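Local coordinates for stage II sporulation E family protein (PDB 3RNR), which is of unassigned function but is probably a PP2C-type phosphatase that removes phosphate from phosphorylated serine or threonine in proteins, at residues 27-32 with 70-75; 89-94 with 135-140. One frame throughout, in Å; residues are numbered along the deposited sequence.

How the contacts relate
Both contacts are buried and lie on the same side of the chain's centre, their own centres about 9 Å apart. They share one antiparallel sheet: contact 1 lays helix 25-41 on strand 72-80, and contact 2 brings a loop against the end of the adjacent strand 85-91. Main-chain bonds tie them together, with Ile137 N 2.7 Å from Ala72 O and Val91 N 2.9 Å from Met74 O, so the loop 135-140 and strand 85-91 follow one another along the same edge of strand 72-80. Their chemistry differs in size more than in kind. Alanine methyls let the helix come close in contact 1, whereas branched valine and isoleucine side chains meet in contact 2.

Contact 1 (27-32 with 70-75); sequences EAAQRA and TGATMA
Helix-on-sheet packing in the helix-flanked beta sandwich of the PP2C fold brings Ala28, Ala29 and Ala32 of helix 25-41 against Thr70, Gly71 and Ala72, where the chain enters strand 72-80. The short helix and strand axes approach to 8.2 Å and run at 35° to each other, a close fit made possible by methyl side chains on both sides. Ala72 is central to the apolar part: its CB points at the helix and comes 3.9 Å from Ala29 CA, over the peptide joining Ala28 and Ala29. The methyl of Ala29 passes at its flank, with CB to CB 4.3 Å, while Ala32, one turn on from Ala28, reaches the same Ala72 CB from further along the helix at 4.5 Å. Val16 of strand 10-18 touches Ala29, Ala32 and Ala72 and continues the apolar layer beside them. Just ahead of the strand the helix meets polar atoms. Ala28 CB faces the carbonyl oxygen of Gly71 at 3.6 Å, a van der Waals contact. Thr70 carries OG1 anti to its main-chain nitrogen (chi1 178°), a rotation that turns the hydroxyl to the helix; there it is hydrogen-bonded to Ile23 O, just ahead of helix 25-41, while Thr70 OG1 also rests 3.5 Å from the Ala28 methyl.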
ATOM      1  N   GLU B  27      11.073  10.453   8.650  1.00 26.55           N
ATOM      2  CA  GLU B  27      11.988  10.063   7.588  1.00 27.77           C
ATOM      3  C   GLU B  27      12.440   8.612   7.730  1.00 26.30           C
ATOM      4  O   GLU B  27      12.595   7.918   6.732  1.00 25.28           O
ATOM      5  CB  GLU B  27      13.204  10.999   7.554  1.00 30.30           C
ATOM      6  CG  GLU B  27      12.853  12.416   7.140  1.00 37.31           C
ATOM      7  CD  GLU B  27      14.058  13.348   7.194  1.00 46.87           C
ATOM      8  OE1 GLU B  27      14.917  13.252   6.300  1.00 50.09           O
ATOM      9  OE2 GLU B  27      14.149  14.158   8.136  1.00 42.16           O
ATOM     10  N   ALA B  28      12.673   8.153   8.958  1.00 23.73           N
ATOM     11  CA  ALA B  28      12.967   6.734   9.180  1.00 24.70           C
ATOM     12  C   ALA B  28      11.794   5.857   8.739  1.00 29.90           C
ATOM     13  O   ALA B  28      11.982   4.827   8.086  1.00 27.47           O
ATOM     14  CB  ALA B  28      13.262   6.472  10.650  1.00 20.99           C
ATOM     15  N   ALA B  29      10.591   6.255   9.138  1.00 22.29           N
ATOM     16  CA  ALA B  29       9.387   5.507   8.798  1.00 24.97           C
ATOM     17  C   ALA B  29       9.208   5.443   7.283  1.00 25.21           C
ATOM     18  O   ALA B  29       8.815   4.406   6.754  1.00 26.41           O
ATOM     19  CB  ALA B  29       8.166   6.122   9.453  1.00 25.19           C
ATOM     20  N   GLN B  30       9.525   6.533   6.578  1.00 26.20           N
ATOM     21  CA  GLN B  30       9.413   6.516   5.117  1.00 27.09           C
ATOM     22  C   GLN B  30      10.304   5.462   4.483  1.00 25.58           C
ATOM     23  O   GLN B  30       9.889   4.777   3.556  1.00 27.84           O
ATOM     24  CB  GLN B  30       9.726   7.892   4.523  1.00 28.62           C
ATOM     25  CG  GLN B  30       8.646   8.911   4.810  1.00 28.22           C
ATOM     26  CD  GLN B  30       9.116  10.329   4.625  1.00 35.04           C
ATOM     27  OE1 GLN B  30      10.257  10.573   4.224  1.00 32.55           O
ATOM     28  NE2 GLN B  30       8.243  11.276   4.927  1.00 31.10           N
ATOM     29  N   ARG B  31      11.540   5.340   4.964  1.00 24.74           N
ATOM     30  CA  ARG B  31      12.448   4.348   4.396  1.00 25.93           C
ATOM     31  C   ARG B  31      11.955   2.956   4.696  1.00 24.02           C
ATOM     32  O   ARG B  31      12.041   2.067   3.856  1.00 25.58           O
ATOM     33  CB  ARG B  31      13.867   4.492   4.954  1.00 26.81           C
ATOM     34  CG  ARG B  31      14.721   5.435   4.147  1.00 36.53           C
ATOM     35  CD  ARG B  31      14.640   6.835   4.681  1.00 37.71           C
ATOM     36  NE  ARG B  31      15.403   7.738   3.838  1.00 41.87           N
ATOM     37  CZ  ARG B  31      15.029   8.980   3.560  1.00 55.27           C
ATOM     38  NH1 ARG B  31      13.910   9.468   4.084  1.00 50.92           N
ATOM     39  NH2 ARG B  31      15.780   9.731   2.764  1.00 54.31           N
ATOM     40  N   ALA B  32      11.451   2.762   5.904  1.00 21.86           N
ATOM     41  CA  ALA B  32      10.948   1.448   6.288  1.00 26.74           C
ATOM     42  C   ALA B  32       9.726   1.054   5.459  1.00 26.45           C
ATOM     43  O   ALA B  32       9.618  -0.064   4.973  1.00 26.10           O
ATOM     44  CB  ALA B  32      10.628   1.413   7.800  1.00 21.42           C
ATOM     45  N   THR B  70      17.713   7.238  15.453  1.00 29.46           N
ATOM     46  CA  THR B  70      16.500   7.426  14.670  1.00 27.18           C
ATOM     47  C   THR B  70      15.974   6.016  14.356  1.00 29.69           C
ATOM     48  O   THR B  70      16.748   5.071  14.245  1.00 30.40           O
ATOM     49  CB  THR B  70      16.788   8.194  13.348  1.00 29.77           C
ATOM     50  OG1 THR B  70      15.582   8.334  12.571  1.00 28.66           O
ATOM     51  CG2 THR B  70      17.845   7.477  12.532  1.00 30.08           C
ATOM     52  N   GLY B  71      14.671   5.859  14.216  1.00 28.90           N
ATOM     53  CA  GLY B  71      14.155   4.528  13.952  1.00 24.86           C
ATOM     54  C   GLY B  71      12.656   4.483  13.791  1.00 29.37           C
ATOM     55  O   GLY B  71      11.984   5.503  13.923  1.00 25.94           O
ATOM     56  N   ALA B  72      12.128   3.291  13.518  1.00 21.84           N
ATOM     57  CA  ALA B  72      10.692   3.123  13.377  1.00 23.24           C
ATOM     58  C   ALA B  72      10.314   1.763  13.928  1.00 19.46           C
ATOM     59  O   ALA B  72      11.174   0.905  14.097  1.00 22.36           O
ATOM     60  CB  ALA B  72      10.294   3.232  11.893  1.00 22.01           C
ATOM     61  N   THR B  73       9.030   1.559  14.200  1.00 21.05           N
ATOM     62  CA  THR B  73       8.535   0.235  14.581  1.00 24.02           C
ATOM     63  C   THR B  73       7.576  -0.152  13.469  1.00 28.02           C
ATOM     64  O   THR B  73       7.091   0.718  12.742  1.00 22.93           O
ATOM     65  CB  THR B  73       7.772   0.261  15.915  1.00 22.64           C
ATOM     66  OG1 THR B  73       6.715   1.227  15.835  1.00 28.66           O
ATOM     67  CG2 THR B  73       8.715   0.666  17.043  1.00 25.35           C
HETATM   68  N   MSE B  74       7.338  -1.444  13.285  1.00 23.03           N
HETATM   69  CA  MSE B  74       6.444  -1.844  12.201  1.00 25.33           C
HETATM   70  C   MSE B  74       5.858  -3.227  12.441  1.00 26.47           C
HETATM   71  O   MSE B  74       6.399  -4.009  13.216  1.00 22.53           O
HETATM   72  CB  MSE B  74       7.213  -1.825  10.874  1.00 22.07           C
HETATM   73  CG  MSE B  74       8.298  -2.891  10.779  1.00 22.66           C
HETATM   74 SE   MSE B  74       9.259  -2.814   9.091  0.78 30.54          SE
HETATM   75  CE  MSE B  74       7.806  -3.348   7.910  1.00 37.13           C
ATOM     76  N   ALA B  75       4.751  -3.522  11.770  1.00 20.53           N
ATOM     77  CA  ALA B  75       4.227  -4.873  11.746  1.00 20.21           C
ATOM     78  C   ALA B  75       3.742  -5.129  10.328  1.00 24.71           C
ATOM     79  O   ALA B  75       3.197  -4.231   9.687  1.00 22.45           O
ATOM     80  CB  ALA B  75       3.082  -5.032  12.747  1.00 19.87           C
TER

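Contact 2 (89-94 with 135-140); sequences ASVGDC and SFIGIE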
ATOM      1  N   ALA B  89       5.321 -10.572  10.497  1.00 24.02           N
ATOM      2  CA  ALA B  89       6.520 -10.212  11.244  1.00 27.39           C
ATOM      3  C   ALA B  89       6.331  -8.843  11.877  1.00 24.47           C
ATOM      4  O   ALA B  89       5.573  -8.012  11.360  1.00 26.10           O
ATOM      5  CB  ALA B  89       7.744 -10.238  10.341  1.00 24.34           C
ATOM      6  N   SER B  90       7.008  -8.602  12.994  1.00 26.16           N
ATOM      7  CA  SER B  90       6.895  -7.291  13.629  1.00 22.71           C
ATOM      8  C   SER B  90       8.133  -6.961  14.435  1.00 25.96           C
ATOM      9  O   SER B  90       8.854  -7.852  14.888  1.00 24.55           O
ATOM     10  CB  SER B  90       5.627  -7.196  14.486  1.00 22.33           C
ATOM     11  OG  SER B  90       5.722  -7.974  15.656  1.00 26.57           O
ATOM     12  N   VAL B  91       8.397  -5.670  14.580  1.00 23.72           N
ATOM     13  CA  VAL B  91       9.534  -5.218  15.362  1.00 22.95           C
ATOM     14  C   VAL B  91       9.099  -4.013  16.173  1.00 26.33           C
ATOM     15  O   VAL B  91       8.591  -3.023  15.616  1.00 27.41           O
ATOM     16  CB  VAL B  91      10.727  -4.827  14.457  1.00 25.84           C
ATOM     17  CG1 VAL B  91      11.870  -4.255  15.289  1.00 25.49           C
ATOM     18  CG2 VAL B  91      11.226  -6.039  13.642  1.00 23.82           C
ATOM     19  N   GLY B  92       9.359  -4.044  17.468  1.00 24.90           N
ATOM     20  CA  GLY B  92       8.873  -2.983  18.332  1.00 26.62           C
ATOM     21  C   GLY B  92       7.509  -3.244  18.941  1.00 27.85           C
ATOM     22  O   GLY B  92       7.229  -4.345  19.426  1.00 25.35           O
ATOM     23  N   ASP B  93       6.735  -2.180  19.097  1.00 24.88           N
ATOM     24  CA  ASP B  93       5.439  -2.255  19.771  1.00 28.25           C
ATOM     25  C   ASP B  93       4.218  -2.329  18.848  1.00 25.93           C
ATOM     26  O   ASP B  93       3.094  -2.216  19.327  1.00 26.57           O
ATOM     27  CB  ASP B  93       5.285  -1.122  20.786  1.00 29.02           C
ATOM     28  CG  ASP B  93       5.297   0.228  20.128  1.00 36.80           C
ATOM     29  OD1 ASP B  93       5.728   0.286  18.965  1.00 35.40           O
ATOM     30  OD2 ASP B  93       4.872   1.220  20.752  1.00 47.82           O
ATOM     31  N   CYS B  94       4.419  -2.400  17.535  1.00 24.60           N
ATOM     32  CA  CYS B  94       3.288  -2.670  16.644  1.00 26.39           C
ATOM     33  C   CYS B  94       2.821  -4.105  16.859  1.00 33.83           C
ATOM     34  O   CYS B  94       3.598  -4.944  17.302  1.00 30.29           O
ATOM     35  CB  CYS B  94       3.666  -2.455  15.190  1.00 23.01           C
ATOM     36  SG  CYS B  94       3.994  -0.745  14.780  1.00 26.15           S
ATOM     37  N   SER B 135      13.762  -3.264  20.527  1.00 26.88           N
ATOM     38  CA  SER B 135      14.069  -3.635  19.149  1.00 30.12           C
ATOM     39  C   SER B 135      13.281  -2.719  18.221  1.00 29.33           C
ATOM     40  O   SER B 135      12.096  -2.522  18.433  1.00 28.35           O
ATOM     41  CB  SER B 135      13.728  -5.107  18.894  1.00 26.10           C
ATOM     42  OG  SER B 135      14.265  -5.526  17.644  1.00 30.00           O
ATOM     43  N   PHE B 136      13.939  -2.135  17.220  1.00 27.33           N
ATOM     44  CA  PHE B 136      13.266  -1.216  16.299  1.00 28.43           C
ATOM     45  C   PHE B 136      14.019  -1.216  14.982  1.00 30.96           C
ATOM     46  O   PHE B 136      15.184  -1.627  14.928  1.00 26.33           O
ATOM     47  CB  PHE B 136      13.173   0.218  16.878  1.00 25.41           C
ATOM     48  CG  PHE B 136      14.516   0.862  17.148  1.00 28.37           C
ATOM     49  CD1 PHE B 136      15.156   1.607  16.163  1.00 26.52           C
ATOM     50  CD2 PHE B 136      15.131   0.733  18.392  1.00 33.65           C
ATOM     51  CE1 PHE B 136      16.407   2.215  16.406  1.00 30.47           C
ATOM     52  CE2 PHE B 136      16.383   1.335  18.652  1.00 29.89           C
ATOM     53  CZ  PHE B 136      17.015   2.073  17.652  1.00 32.67           C
ATOM     54  N   ILE B 137      13.352  -0.761  13.924  1.00 23.03           N
ATOM     55  CA  ILE B 137      13.959  -0.708  12.610  1.00 24.99           C
ATOM     56  C   ILE B 137      14.913   0.471  12.628  1.00 24.81           C
ATOM     57  O   ILE B 137      14.498   1.616  12.859  1.00 23.90           O
ATOM     58  CB  ILE B 137      12.896  -0.490  11.496  1.00 31.95           C
ATOM     59  CG1 ILE B 137      11.788  -1.549  11.583  1.00 18.61           C
ATOM     60  CG2 ILE B 137      13.552  -0.509  10.117  1.00 27.67           C
ATOM     61  CD1 ILE B 137      12.317  -2.994  11.384  1.00 21.46           C
ATOM     62  N   GLY B 138      16.184   0.192  12.350  1.00 26.59           N
ATOM     63  CA  GLY B 138      17.241   1.177  12.488  1.00 26.71           C
ATOM     64  C   GLY B 138      18.153   0.932  13.679  1.00 33.15           C
ATOM     65  O   GLY B 138      19.143   1.648  13.884  1.00 29.19           O
ATOM     66  N   ILE B 139      17.851  -0.090  14.468  1.00 27.41           N
ATOM     67  CA  ILE B 139      18.707  -0.400  15.614  1.00 27.82           C
ATOM     68  C   ILE B 139      20.073  -0.869  15.089  1.00 34.06           C
ATOM     69  O   ILE B 139      20.159  -1.440  14.005  1.00 29.61           O
ATOM     70  CB  ILE B 139      18.052  -1.469  16.518  1.00 27.98           C
ATOM     71  CG1 ILE B 139      18.776  -1.567  17.868  1.00 32.93           C
ATOM     72  CG2 ILE B 139      17.988  -2.806  15.789  1.00 27.31           C
ATOM     73  CD1 ILE B 139      18.035  -2.439  18.898  1.00 33.25           C
ATOM     74  N   GLU B 140      21.145  -0.629  15.836  1.00 30.50           N
ATOM     75  CA  GLU B 140      22.476  -0.903  15.292  1.00 38.64           C
ATOM     76  C   GLU B 140      22.639  -2.336  14.763  1.00 35.88           C
ATOM     77  O   GLU B 140      23.221  -2.558  13.705  1.00 37.91           O
ATOM     78  CB  GLU B 140      23.570  -0.564  16.313  1.00 42.49           C
ATOM     79  CG  GLU B 140      24.962  -0.911  15.838  1.00 65.04           C
ATOM     80  CD  GLU B 140      26.024  -0.598  16.873  1.00 85.08           C
ATOM     81  OE1 GLU B 140      27.041  -1.323  16.915  1.00 90.40           O
ATOM     82  OE2 GLU B 140      25.844   0.373  17.640  1.00 93.75           O
TER
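Apolar contacts centre on Val91, the last residue of strand 85-91, whose two methyl branches reach different parts of residues 135-137. With chi1 at 176°, CG1 swings beside the carbonyl carbon and over the loop backbone, 3.5 Å from Phe136 CA. The other branch, CG2, meets the end of Ile137, whose CD1 is 3.9 Å away and equally close to Val91 CB; the two side chains cross at about a right angle. The CB of Phe136 points away from the strand; its ring has Ile139 CB over the centre of one face, 3.8 Å above the plane, within the type II turn from Phe136 to Ile139. Gly92 CA adds van der Waals packing, 3.3 Å from Ser135 O.

The polar atoms at the contact find their partners outside it. Gly92 N is hydrogen-bonded to His111 ND1. Ser135 OG touches Val91 CG1 at 3.6 Å while hydrogen-bonding to Glu144 O.

The loop thus closes over the end of strand 85-91 beside strand 72-80. Helix 46-63 covers the apolar pair, with Val50 against Val91 and Val57 against Ile137, and its Gln54 holds the turn at Gly138 and Ile139.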